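Local coordinates for protein prephenate dehydrogenase (PDB 2G5C) that probably catalyses the NAD(+)-dependent conversion of prephenate to 3-(4-hydroxyphenyl)pyruvate with loss of CO2, a step in tyrosine biosynthesis, at residues 5-10 / 66-71; 92-97 / 112-117; 139-144 / 166-171; 13-18 / 133-138. All coordinates share one frame; numbering follows the deposited sequence.

Contact 1 (5-10 / 66-71); sequences LIVGVG and VMLSSP. With NAD (nicotinamide-adenine-dinucleotide), chain E.
Met-67 O takes the N-H of Val-7 at 3.1 Å, the donor standing 38° above the carbonyl plane; Ser-69 OG lies 3.0 Å from Met-67 O and is hydrogen-bonded to Gln-95 OE1. The bond from Met-67 N to Leu-5 O is nearly straight, whereas Ser-69 N closes on Val-7 O at 2.6 Å and is more bent. Leu-5, Val-7, Val-66 and Leu-68 share one face of the sheet, turned at Val-7 to helix 72-85. Val-7 carries CG1 anti to the backbone N (167°), near Ser-70 OG, which is itself hydrogen-bonded to Thr-74 OG1, while CG2 meets Val-66 CG1 at 3.8 Å and CB lies alongside Leu-68 CD2. Replacing Val-7 by alanine removes both methyls and would probably open a gap between Val-66, Leu-68 and Ile-78. The strands 3-7 and 65-68 are parallel neighbours in a Rossmann sheet, and Gly-8 and Gly-10 fit its GxGxxG fingerprint at the strand end. A CB on Gly-8 would run into Ser-70 N, and one on Gly-10 would hit the NAD ribose oxygen O5B. A water sits 2.9 Å from Ser-69 O and 2.7 Å from NAD O1N and takes a weak bond from Gly-10 N, much like the structural water of other Rossmann domains. NAD O3D donates to Ser-70 O, and Pro-71 CD comes within 3.4 Å of adenine C8A.

Contact 2 (92-97 / 112-117); sequences VTDQGS and KRFVGG. With NAD (nicotinamide-adenine-dinucleotide), chain E.
The ring of Phe-114 slants across the backbone and side chains of segment 92-97: CD1 is 3.2 Å from Val-92 O, and CZ reaches Asp-94 OD1 at 3.5 Å, each approach being oblique. Helix 101-110 also packs on this ring, through Val-103 and Leu-106. A second flat group, the Asp-94 carboxylate, works with both oxygens. OD1 receives Gly-117 N at 2.9 Å from 36° above the carboxylate plane, and OD2 pairs with Lys-99 and takes a weak bond from Gly-96 N. With an alanine in place of Asp-94, Gly-117 N would probably lose its acceptor and the Lys-99 ammonium its charge mate. Thr-93 turns OG1 away from its own backbone N (chi1 -170°) and donates to Val-115 O at 2.6 Å. Backbone bonds run from Val-92 N to Arg-113 O and from Val-115 N to Val-92 O (2.8 Å). Past the strand, Ser-97 meets the hydroxyl O2D of the nicotinamide ribose through its N and its OG, the latter at 3.1 Å. Strand 91-94, helix 101-110 and strand 114-120 form a beta-alpha-beta crossover of the Rossmann nucleotide-binding domain, with the cofactor bound beyond the C-terminal end of its first strand.

Contact 3 (139-144 / 166-171); sequences KKVILT and GVVEYM
Five backbone hydrogen bonds join segments 139-144 and 166-171, from Val-167 N on Lys-139 O (2.8 Å) to Met-171 N on Leu-143 O (3.2 Å). Between them the bonds alternate in parallel fashion: Val-141 N to Val-167 O, Glu-169 N to Val-141 O and Leu-143 N to Glu-169 O. The strand directions are twisted by 32° against each other. CA-H groups add to the pairing, as where Val-168 CA faces Val-141 O at 3.3 Å. These two strands and helix 151-163 make a beta-alpha-beta unit, and 167-170 is the outermost strand of the chain's mixed sheet at this end. Apolar contacts fill the face turned to that helix: Leu-143 presses CG on Val-168 CG1 (3.8 Å) and CB obliquely on the Tyr-170 ring at CD1, while Trp-161 covers Val-141 and Leu-143. On the other face Ile-142 splits its branches, CD1 lying against Glu-169 CG and CG2 on CG and SE of the selenomethionine Met-171. Charge is loosely matched there. Lys-140 runs extended beyond CG and touches Glu-169 OE2 with CD at 3.5 Å, but NZ stays 4.6 Å from that oxygen, beyond a salt bridge. Lys-210 and Tyr-211 of the second subunit pack on Lys-140 and Glu-169.

Contact 4 (13-18 / 133-138); sequences GGSFAK and DNLYEG
Tyr-136 sends its ring from the loop onto the helix at Ser-15 and Phe-16. From CB the chain turns with CG anti to the carbonyl carbon (chi1 -49°), which brings one ring edge up to the helix backbone. CE2 leads, 3.6 Å from Phe-16 CA and close to the carbonyl carbon of Ser-15. Phe-16 N lies in the plane of the ring, 3.5 Å from the tyrosine OH at the tip; this hydroxyl also nears Phe-16 CB and is hydrogen-bonded to Gln-95 NE2. Phe-16 in turn has CE2 of the tyrosine at its own ring edge, and Trp-161 makes edge-to-face contacts with both rings. Helix 11-22 is the first helix of the Rossmann domain, following the glycine-rich turn after strand 3-7; Gly-13 fits the last glycine of the GxGxxG pattern. The loop that leads to strand 140-143 folds over it in a type I turn from Asn-134 to Glu-137. Leu-135, one residue before the tyrosine, lays CD2 over Ser-15, 3.5 Å from both CB and OG. That hydroxyl is buried yet satisfied, by Phe-11 O and Leu-132 N. One turn on, Lys-18 CB rests 3.7 Å from Asp-133 CB; their charged ends remain apart, NZ being 4.8 Å from OD2 and holding Ser-131 O weakly.

From the N terminus, strand 3-7 opens contact 1 and helix 11-22 opens contact 4 before either is closed. Contact 1 closes at 66-71, contact 4 much later at 133-138, and the two cross. Contact 2 follows contact 1 in series and lies wholly within the loop of contact 4, closing a short crossover at 112-117. Contact 3 opens directly after contact 4 has closed, and its own loop ends at 166-171. Contacts 1, 2 and 3 follow one another across a single sheet: strands 65-68 and 91-94 are neighbours, as are 114-120 and 140-143, where the direction reverses. Contact 4 ties the helix packed on that sheet to the loop entering contact 3.

Contact 1 (5-10 / 66-71)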
# COMPACT_ATOMS: atom_id res chain seq x y z
N LEU A 5 13.39 -23.19 -24.84
CA LEU A 5 14.47 -22.25 -24.60
C LEU A 5 14.03 -21.12 -23.68
O LEU A 5 13.11 -20.37 -24.01
CB LEU A 5 14.98 -21.64 -25.91
CG LEU A 5 16.05 -20.56 -25.69
CD1 LEU A 5 17.30 -21.19 -25.10
CD2 LEU A 5 16.36 -19.86 -27.00
N ILE A 6 14.69 -21.00 -22.54
CA ILE A 6 14.39 -19.94 -21.59
C ILE A 6 15.38 -18.81 -21.87
O ILE A 6 16.58 -18.99 -21.68
CB ILE A 6 14.59 -20.40 -20.13
CG1 ILE A 6 13.64 -21.55 -19.79
CG2 ILE A 6 14.40 -19.21 -19.19
CD1 ILE A 6 12.16 -21.21 -19.85
N VAL A 7 14.89 -17.67 -22.34
CA VAL A 7 15.77 -16.53 -22.60
C VAL A 7 15.67 -15.63 -21.37
O VAL A 7 14.63 -15.04 -21.10
CB VAL A 7 15.34 -15.74 -23.85
CG1 VAL A 7 16.07 -14.41 -23.90
CG2 VAL A 7 15.66 -16.55 -25.11
N GLY A 8 16.78 -15.52 -20.64
CA GLY A 8 16.80 -14.74 -19.43
C GLY A 8 16.45 -15.71 -18.31
O GLY A 8 15.28 -15.88 -17.96
N VAL A 9 17.47 -16.35 -17.75
CA VAL A 9 17.26 -17.33 -16.69
C VAL A 9 17.32 -16.67 -15.31
O VAL A 9 18.33 -16.78 -14.61
CB VAL A 9 18.30 -18.47 -16.76
CG1 VAL A 9 17.91 -19.60 -15.82
CG2 VAL A 9 18.42 -18.99 -18.19
N GLY A 10 16.25 -15.99 -14.95
CA GLY A 10 16.19 -15.33 -13.66
C GLY A 10 15.04 -15.88 -12.85
O GLY A 10 14.70 -17.06 -12.95
N VAL A 66 10.10 -20.77 -27.40
CA VAL A 66 10.93 -19.81 -26.70
C VAL A 66 10.14 -18.89 -25.77
O VAL A 66 9.12 -18.33 -26.15
CB VAL A 66 11.72 -18.95 -27.71
CG1 VAL A 66 12.65 -18.00 -26.98
CG2 VAL A 66 12.51 -19.86 -28.65
N MSE A 67 10.64 -18.73 -24.54
CA MSE A 67 10.00 -17.87 -23.55
C MSE A 67 10.92 -16.72 -23.17
O MSE A 67 11.86 -16.90 -22.39
CB MSE A 67 9.63 -18.67 -22.30
CG MSE A 67 9.01 -17.83 -21.17
SE MSE A 67 7.26 -17.14 -21.60
CE MSE A 67 6.27 -18.78 -21.43
N LEU A 68 10.66 -15.55 -23.72
CA LEU A 68 11.45 -14.37 -23.43
C LEU A 68 11.18 -13.96 -21.98
O LEU A 68 10.06 -13.56 -21.63
CB LEU A 68 11.09 -13.24 -24.40
CG LEU A 68 11.32 -13.58 -25.87
CD1 LEU A 68 10.86 -12.42 -26.74
CD2 LEU A 68 12.80 -13.86 -26.11
N SER A 69 12.21 -14.08 -21.15
CA SER A 69 12.10 -13.78 -19.73
C SER A 69 13.20 -12.86 -19.25
O SER A 69 13.55 -12.85 -18.08
CB SER A 69 12.14 -15.09 -18.95
OG SER A 69 11.26 -16.04 -19.54
N SER A 70 13.75 -12.09 -20.18
CA SER A 70 14.80 -11.13 -19.88
C SER A 70 14.14 -9.75 -19.80
O SER A 70 12.92 -9.64 -19.96
CB SER A 70 15.87 -11.16 -20.98
OG SER A 70 15.28 -10.96 -22.26
N PRO A 71 14.92 -8.70 -19.54
CA PRO A 71 14.29 -7.37 -19.48
C PRO A 71 13.63 -7.00 -20.81
O PRO A 71 14.17 -7.28 -21.88
CB PRO A 71 15.46 -6.46 -19.12
CG PRO A 71 16.28 -7.35 -18.23
CD PRO A 71 16.28 -8.66 -18.99
PA NAD E . 15.65 -11.22 -13.09
O1A NAD E . 15.45 -12.20 -12.01
O2A NAD E . 16.56 -10.06 -12.79
O5B NAD E . 16.15 -12.05 -14.36
C5B NAD E . 16.43 -11.38 -15.56
C4B NAD E . 17.48 -12.17 -16.32
O4B NAD E . 17.73 -11.41 -17.48
C3B NAD E . 18.83 -12.26 -15.58
O3B NAD E . 19.22 -13.60 -15.33
C2B NAD E . 19.78 -11.48 -16.49
O2B NAD E . 21.13 -11.90 -16.49
C1B NAD E . 19.06 -11.66 -17.81
N9A NAD E . 19.39 -10.78 -18.94
C8A NAD E . 19.61 -9.42 -18.96
N7A NAD E . 19.88 -9.04 -20.22
C5A NAD E . 19.83 -10.13 -21.01
C6A NAD E . 20.02 -10.35 -22.39
N6A NAD E . 20.31 -9.35 -23.20
N1A NAD E . 19.90 -11.64 -22.90
C2A NAD E . 19.59 -12.72 -22.06
N3A NAD E . 19.41 -12.51 -20.70
C4A NAD E . 19.53 -11.23 -20.21
O3 NAD E . 14.22 -10.60 -13.60
PN NAD E . 12.78 -11.31 -13.48
O1N NAD E . 12.97 -12.77 -13.64
O2N NAD E . 12.16 -10.87 -12.20
O5D NAD E . 11.85 -10.74 -14.67
C5D NAD E . 12.16 -10.97 -16.03
C4D NAD E . 11.07 -10.43 -16.98
O4D NAD E . 9.79 -10.78 -16.50
C3D NAD E . 11.03 -8.92 -17.26
O3D NAD E . 10.96 -8.72 -18.67
C2D NAD E . 9.77 -8.41 -16.56
O2D NAD E . 9.15 -7.33 -17.26
C1D NAD E . 8.91 -9.67 -16.46
N1N NAD E . 8.05 -9.80 -15.25
C2N NAD E . 8.65 -9.67 -14.00
C3N NAD E . 7.87 -9.79 -12.84
C7N NAD E . 8.52 -9.64 -11.50
O7N NAD E . 7.73 -9.76 -10.39
N7N NAD E . 9.81 -9.41 -11.34
C4N NAD E . 6.47 -10.04 -12.97
C5N NAD E . 5.88 -10.17 -14.24
C6N NAD E . 6.69 -10.05 -15.39
O HOH W 1 13.86 -14.40 -15.65

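Contact 2 (92-97 / 112-117)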
# COMPACT_ATOMS: atom_id res chain seq x y z
N VAL A 92 7.47 -18.34 -30.34
CA VAL A 92 8.11 -17.43 -29.41
C VAL A 92 7.08 -16.61 -28.64
O VAL A 92 6.25 -15.93 -29.25
CB VAL A 92 9.06 -16.45 -30.13
CG1 VAL A 92 9.71 -15.50 -29.12
CG2 VAL A 92 10.13 -17.22 -30.89
N THR A 93 7.15 -16.66 -27.32
CA THR A 93 6.22 -15.92 -26.48
C THR A 93 7.02 -15.26 -25.35
O THR A 93 8.20 -15.56 -25.18
CB THR A 93 5.10 -16.86 -25.92
OG1 THR A 93 4.07 -16.09 -25.31
CG2 THR A 93 5.68 -17.85 -24.93
N ASP A 94 6.41 -14.35 -24.59
CA ASP A 94 7.15 -13.68 -23.52
C ASP A 94 6.44 -13.58 -22.17
O ASP A 94 5.35 -14.11 -21.97
CB ASP A 94 7.55 -12.26 -23.99
CG ASP A 94 6.35 -11.30 -24.03
OD1 ASP A 94 5.31 -11.64 -24.65
OD2 ASP A 94 6.46 -10.19 -23.46
N GLN A 95 7.11 -12.91 -21.24
CA GLN A 95 6.60 -12.69 -19.89
C GLN A 95 6.65 -11.21 -19.55
O GLN A 95 6.29 -10.81 -18.44
CB GLN A 95 7.45 -13.46 -18.87
CG GLN A 95 7.26 -14.96 -18.90
CD GLN A 95 7.88 -15.64 -17.69
OE1 GLN A 95 9.06 -16.01 -17.69
NE2 GLN A 95 7.08 -15.81 -16.64
N GLY A 96 7.10 -10.40 -20.50
CA GLY A 96 7.20 -8.96 -20.29
C GLY A 96 6.00 -8.35 -19.58
O GLY A 96 4.87 -8.78 -19.80
N SER A 97 6.26 -7.35 -18.73
CA SER A 97 5.22 -6.67 -17.97
C SER A 97 4.42 -5.72 -18.86
O SER A 97 3.30 -5.35 -18.52
CB SER A 97 5.83 -5.87 -16.82
OG SER A 97 6.47 -6.71 -15.88
N LYS A 112 4.93 -14.83 -37.84
CA LYS A 112 3.87 -15.68 -37.30
C LYS A 112 4.31 -16.47 -36.07
O LYS A 112 3.49 -17.13 -35.43
CB LYS A 112 3.40 -16.66 -38.38
CG LYS A 112 2.89 -15.99 -39.64
CD LYS A 112 1.52 -15.35 -39.44
CE LYS A 112 0.44 -16.39 -39.18
NZ LYS A 112 -0.94 -15.81 -39.22
N ARG A 113 5.59 -16.39 -35.73
CA ARG A 113 6.10 -17.12 -34.58
C ARG A 113 5.76 -16.52 -33.22
O ARG A 113 5.58 -17.24 -32.25
CB ARG A 113 7.62 -17.27 -34.70
CG ARG A 113 8.04 -18.26 -35.77
CD ARG A 113 9.55 -18.33 -35.93
NE ARG A 113 10.09 -17.08 -36.45
CZ ARG A 113 11.21 -17.00 -37.15
NH1 ARG A 113 11.91 -18.09 -37.43
NH2 ARG A 113 11.63 -15.82 -37.59
N PHE A 114 5.64 -15.20 -33.16
CA PHE A 114 5.38 -14.53 -31.89
C PHE A 114 3.96 -14.43 -31.35
O PHE A 114 3.01 -14.14 -32.09
CB PHE A 114 5.97 -13.12 -31.91
CG PHE A 114 5.87 -12.41 -30.59
CD1 PHE A 114 6.67 -12.80 -29.53
CD2 PHE A 114 4.93 -11.40 -30.40
CE1 PHE A 114 6.54 -12.19 -28.28
CE2 PHE A 114 4.79 -10.79 -29.16
CZ PHE A 114 5.60 -11.18 -28.10
N VAL A 115 3.85 -14.65 -30.04
CA VAL A 115 2.60 -14.56 -29.30
C VAL A 115 2.92 -13.84 -27.99
O VAL A 115 3.72 -14.32 -27.19
CB VAL A 115 2.03 -15.95 -28.97
CG1 VAL A 115 0.73 -15.80 -28.19
CG2 VAL A 115 1.80 -16.74 -30.25
N GLY A 116 2.30 -12.68 -27.79
CA GLY A 116 2.54 -11.90 -26.58
C GLY A 116 1.86 -12.42 -25.32
O GLY A 116 0.70 -12.85 -25.36
N GLY A 117 2.58 -12.37 -24.21
CA GLY A 117 2.03 -12.85 -22.95
C GLY A 117 2.51 -12.08 -21.72
O GLY A 117 3.55 -11.42 -21.76
PA NAD E . 15.65 -11.22 -13.09
O1A NAD E . 15.45 -12.20 -12.01
O2A NAD E . 16.56 -10.06 -12.79
O5B NAD E . 16.15 -12.05 -14.36
C5B NAD E . 16.43 -11.38 -15.56
C4B NAD E . 17.48 -12.17 -16.32
O4B NAD E . 17.73 -11.41 -17.48
C3B NAD E . 18.83 -12.26 -15.58
O3B NAD E . 19.22 -13.60 -15.33
C2B NAD E . 19.78 -11.48 -16.49
O2B NAD E . 21.13 -11.90 -16.49
C1B NAD E . 19.06 -11.66 -17.81
N9A NAD E . 19.39 -10.78 -18.94
C8A NAD E . 19.61 -9.42 -18.96
N7A NAD E . 19.88 -9.04 -20.22
C5A NAD E . 19.83 -10.13 -21.01
C6A NAD E . 20.02 -10.35 -22.39
N6A NAD E . 20.31 -9.35 -23.20
N1A NAD E . 19.90 -11.64 -22.90
C2A NAD E . 19.59 -12.72 -22.06
N3A NAD E . 19.41 -12.51 -20.70
C4A NAD E . 19.53 -11.23 -20.21
O3 NAD E . 14.22 -10.60 -13.60
PN NAD E . 12.78 -11.31 -13.48
O1N NAD E . 12.97 -12.77 -13.64
O2N NAD E . 12.16 -10.87 -12.20
O5D NAD E . 11.85 -10.74 -14.67
C5D NAD E . 12.16 -10.97 -16.03
C4D NAD E . 11.07 -10.43 -16.98
O4D NAD E . 9.79 -10.78 -16.50
C3D NAD E . 11.03 -8.92 -17.26
O3D NAD E . 10.96 -8.72 -18.67
C2D NAD E . 9.77 -8.41 -16.56
O2D NAD E . 9.15 -7.33 -17.26
C1D NAD E . 8.91 -9.67 -16.46
N1N NAD E . 8.05 -9.80 -15.25
C2N NAD E . 8.65 -9.67 -14.00
C3N NAD E . 7.87 -9.79 -12.84
C7N NAD E . 8.52 -9.64 -11.50
O7N NAD E . 7.73 -9.76 -10.39
N7N NAD E . 9.81 -9.41 -11.34
C4N NAD E . 6.47 -10.04 -12.97
C5N NAD E . 5.88 -10.17 -14.24
C6N NAD E . 6.69 -10.05 -15.39

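Contact 3 (139-144 / 166-171)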
# COMPACT_ATOMS: atom_id res chain seq x y z
N LYS A 139 -2.79 -18.13 -10.76
CA LYS A 139 -2.57 -16.75 -11.19
C LYS A 139 -3.14 -16.48 -12.58
O LYS A 139 -3.40 -17.40 -13.35
CB LYS A 139 -1.07 -16.44 -11.20
CG LYS A 139 -0.56 -15.68 -9.98
CD LYS A 139 -0.64 -16.50 -8.70
CE LYS A 139 -0.00 -15.73 -7.54
NZ LYS A 139 0.10 -16.55 -6.30
N LYS A 140 -3.35 -15.20 -12.89
CA LYS A 140 -3.88 -14.83 -14.19
C LYS A 140 -2.75 -14.69 -15.21
O LYS A 140 -1.62 -14.35 -14.85
CB LYS A 140 -4.64 -13.50 -14.10
CG LYS A 140 -5.83 -13.51 -13.17
CD LYS A 140 -6.56 -12.18 -13.19
CE LYS A 140 -7.72 -12.16 -12.20
NZ LYS A 140 -8.47 -10.87 -12.23
N VAL A 141 -3.06 -14.97 -16.47
CA VAL A 141 -2.09 -14.84 -17.55
C VAL A 141 -2.78 -14.14 -18.71
O VAL A 141 -3.77 -14.63 -19.26
CB VAL A 141 -1.58 -16.21 -18.02
CG1 VAL A 141 -0.66 -16.02 -19.23
CG2 VAL A 141 -0.82 -16.89 -16.90
N ILE A 142 -2.25 -12.98 -19.08
CA ILE A 142 -2.81 -12.20 -20.16
C ILE A 142 -2.06 -12.39 -21.47
O ILE A 142 -0.87 -12.07 -21.57
CB ILE A 142 -2.79 -10.69 -19.83
CG1 ILE A 142 -3.27 -10.45 -18.39
CG2 ILE A 142 -3.66 -9.93 -20.82
CD1 ILE A 142 -4.70 -10.87 -18.14
N LEU A 143 -2.76 -12.92 -22.47
CA LEU A 143 -2.16 -13.11 -23.78
C LEU A 143 -2.75 -11.99 -24.63
O LEU A 143 -3.94 -11.67 -24.49
CB LEU A 143 -2.52 -14.48 -24.36
CG LEU A 143 -2.01 -15.68 -23.55
CD1 LEU A 143 -2.14 -16.95 -24.38
CD2 LEU A 143 -0.55 -15.46 -23.16
N THR A 144 -1.93 -11.38 -25.47
CA THR A 144 -2.40 -10.29 -26.30
C THR A 144 -2.33 -10.61 -27.79
O THR A 144 -1.44 -10.14 -28.50
CB THR A 144 -1.59 -9.00 -26.02
OG1 THR A 144 -0.21 -9.22 -26.32
CG2 THR A 144 -1.72 -8.61 -24.55
N GLY A 166 -1.93 -21.57 -14.76
CA GLY A 166 -2.39 -20.25 -15.15
C GLY A 166 -3.83 -20.17 -15.61
O GLY A 166 -4.39 -21.14 -16.13
N VAL A 167 -4.44 -18.99 -15.42
CA VAL A 167 -5.81 -18.73 -15.83
C VAL A 167 -5.74 -17.69 -16.94
O VAL A 167 -5.59 -16.50 -16.67
CB VAL A 167 -6.65 -18.18 -14.65
CG1 VAL A 167 -8.06 -17.85 -15.12
CG2 VAL A 167 -6.70 -19.21 -13.53
N VAL A 168 -5.86 -18.15 -18.18
CA VAL A 168 -5.74 -17.28 -19.34
C VAL A 168 -6.98 -16.50 -19.78
O VAL A 168 -8.11 -17.00 -19.72
CB VAL A 168 -5.22 -18.08 -20.55
CG1 VAL A 168 -4.97 -17.17 -21.74
CG2 VAL A 168 -3.94 -18.81 -20.16
N GLU A 169 -6.73 -15.28 -20.23
CA GLU A 169 -7.76 -14.38 -20.74
C GLU A 169 -7.06 -13.52 -21.79
O GLU A 169 -5.84 -13.36 -21.74
CB GLU A 169 -8.34 -13.51 -19.62
CG GLU A 169 -7.32 -12.73 -18.82
CD GLU A 169 -7.94 -11.96 -17.67
OE1 GLU A 169 -8.72 -11.01 -17.93
OE2 GLU A 169 -7.67 -12.30 -16.50
N TYR A 170 -7.81 -12.99 -22.74
CA TYR A 170 -7.21 -12.18 -23.81
C TYR A 170 -7.51 -10.70 -23.73
O TYR A 170 -8.59 -10.29 -23.32
CB TYR A 170 -7.66 -12.70 -25.18
CG TYR A 170 -7.41 -14.17 -25.43
CD1 TYR A 170 -6.31 -14.82 -24.87
CD2 TYR A 170 -8.25 -14.91 -26.27
CE1 TYR A 170 -6.05 -16.16 -25.13
CE2 TYR A 170 -8.00 -16.25 -26.54
CZ TYR A 170 -6.91 -16.87 -25.97
OH TYR A 170 -6.65 -18.20 -26.23
N MSE A 171 -6.54 -9.90 -24.16
CA MSE A 171 -6.66 -8.44 -24.19
C MSE A 171 -5.84 -7.95 -25.37
O MSE A 171 -4.83 -8.56 -25.72
CB MSE A 171 -6.07 -7.81 -22.92
CG MSE A 171 -6.83 -8.05 -21.64
SE MSE A 171 -6.04 -7.00 -20.21
CE MSE A 171 -6.49 -5.24 -20.83

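Contact 4 (13-18 / 133-138)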
# COMPACT_ATOMS: atom_id res chain seq x y z
N GLY A 13 12.11 -16.52 -15.57
CA GLY A 13 12.55 -17.55 -16.50
C GLY A 13 12.69 -18.86 -15.75
O GLY A 13 12.21 -19.90 -16.19
N GLY A 14 13.35 -18.79 -14.60
CA GLY A 14 13.54 -19.98 -13.79
C GLY A 14 12.24 -20.56 -13.26
O GLY A 14 12.11 -21.78 -13.16
N SER A 15 11.28 -19.71 -12.92
CA SER A 15 10.00 -20.19 -12.40
C SER A 15 9.20 -20.93 -13.47
O SER A 15 8.58 -21.96 -13.19
CB SER A 15 9.16 -19.03 -11.85
OG SER A 15 9.77 -18.45 -10.71
N PHE A 16 9.21 -20.41 -14.69
CA PHE A 16 8.49 -21.05 -15.78
C PHE A 16 9.09 -22.42 -16.03
O PHE A 16 8.37 -23.40 -16.22
CB PHE A 16 8.59 -20.23 -17.06
CG PHE A 16 7.91 -20.86 -18.25
CD1 PHE A 16 6.51 -20.92 -18.31
CD2 PHE A 16 8.65 -21.41 -19.28
CE1 PHE A 16 5.87 -21.51 -19.40
CE2 PHE A 16 8.02 -22.01 -20.37
CZ PHE A 16 6.63 -22.06 -20.43
N ALA A 17 10.42 -22.49 -16.02
CA ALA A 17 11.14 -23.73 -16.25
C ALA A 17 10.77 -24.79 -15.21
O ALA A 17 10.48 -25.94 -15.55
CB ALA A 17 12.65 -23.47 -16.22
N LYS A 18 10.78 -24.40 -13.94
CA LYS A 18 10.45 -25.32 -12.87
C LYS A 18 8.98 -25.70 -12.94
O LYS A 18 8.62 -26.85 -12.71
CB LYS A 18 10.78 -24.69 -11.52
CG LYS A 18 12.24 -24.27 -11.38
CD LYS A 18 12.54 -23.68 -10.01
CE LYS A 18 12.40 -24.72 -8.91
NZ LYS A 18 12.74 -24.16 -7.58
N ASP A 133 8.29 -23.36 -8.45
CA ASP A 133 7.59 -24.23 -9.39
C ASP A 133 6.07 -24.17 -9.24
O ASP A 133 5.37 -25.12 -9.61
CB ASP A 133 8.06 -25.67 -9.23
CG ASP A 133 7.73 -26.25 -7.86
OD1 ASP A 133 6.53 -26.26 -7.50
OD2 ASP A 133 8.65 -26.69 -7.15
N ASN A 134 5.55 -23.07 -8.71
CA ASN A 134 4.11 -22.93 -8.53
C ASN A 134 3.71 -21.47 -8.66
O ASN A 134 2.55 -21.12 -8.45
CB ASN A 134 3.70 -23.42 -7.14
CG ASN A 134 4.29 -22.58 -6.03
OD1 ASN A 134 5.51 -22.51 -5.87
ND2 ASN A 134 3.43 -21.91 -5.27
N LEU A 135 4.69 -20.64 -9.01
CA LEU A 135 4.47 -19.21 -9.16
C LEU A 135 3.22 -18.82 -9.95
O LEU A 135 2.62 -17.77 -9.69
CB LEU A 135 5.70 -18.57 -9.82
CG LEU A 135 5.64 -17.05 -9.98
CD1 LEU A 135 5.68 -16.39 -8.60
CD2 LEU A 135 6.80 -16.58 -10.84
N TYR A 136 2.81 -19.66 -10.89
CA TYR A 136 1.65 -19.36 -11.72
C TYR A 136 0.35 -20.03 -11.29
O TYR A 136 -0.73 -19.67 -11.77
CB TYR A 136 1.97 -19.73 -13.17
CG TYR A 136 3.30 -19.19 -13.65
CD1 TYR A 136 3.46 -17.84 -13.94
CD2 TYR A 136 4.40 -20.03 -13.79
CE1 TYR A 136 4.70 -17.33 -14.36
CE2 TYR A 136 5.64 -19.54 -14.20
CZ TYR A 136 5.78 -18.19 -14.49
OH TYR A 136 6.99 -17.70 -14.91
N GLU A 137 0.44 -21.00 -10.38
CA GLU A 137 -0.74 -21.73 -9.91
C GLU A 137 -1.91 -20.82 -9.53
O GLU A 137 -1.86 -20.13 -8.51
CB GLU A 137 -0.37 -22.61 -8.72
CG GLU A 137 0.67 -23.67 -9.02
CD GLU A 137 0.16 -24.73 -9.99
OE1 GLU A 137 -0.26 -24.36 -11.10
OE2 GLU A 137 0.18 -25.92 -9.63
N GLY A 138 -2.96 -20.84 -10.34
CA GLY A 138 -4.13 -20.03 -10.06
C GLY A 138 -4.02 -18.58 -10.50
O GLY A 138 -5.02 -17.88 -10.60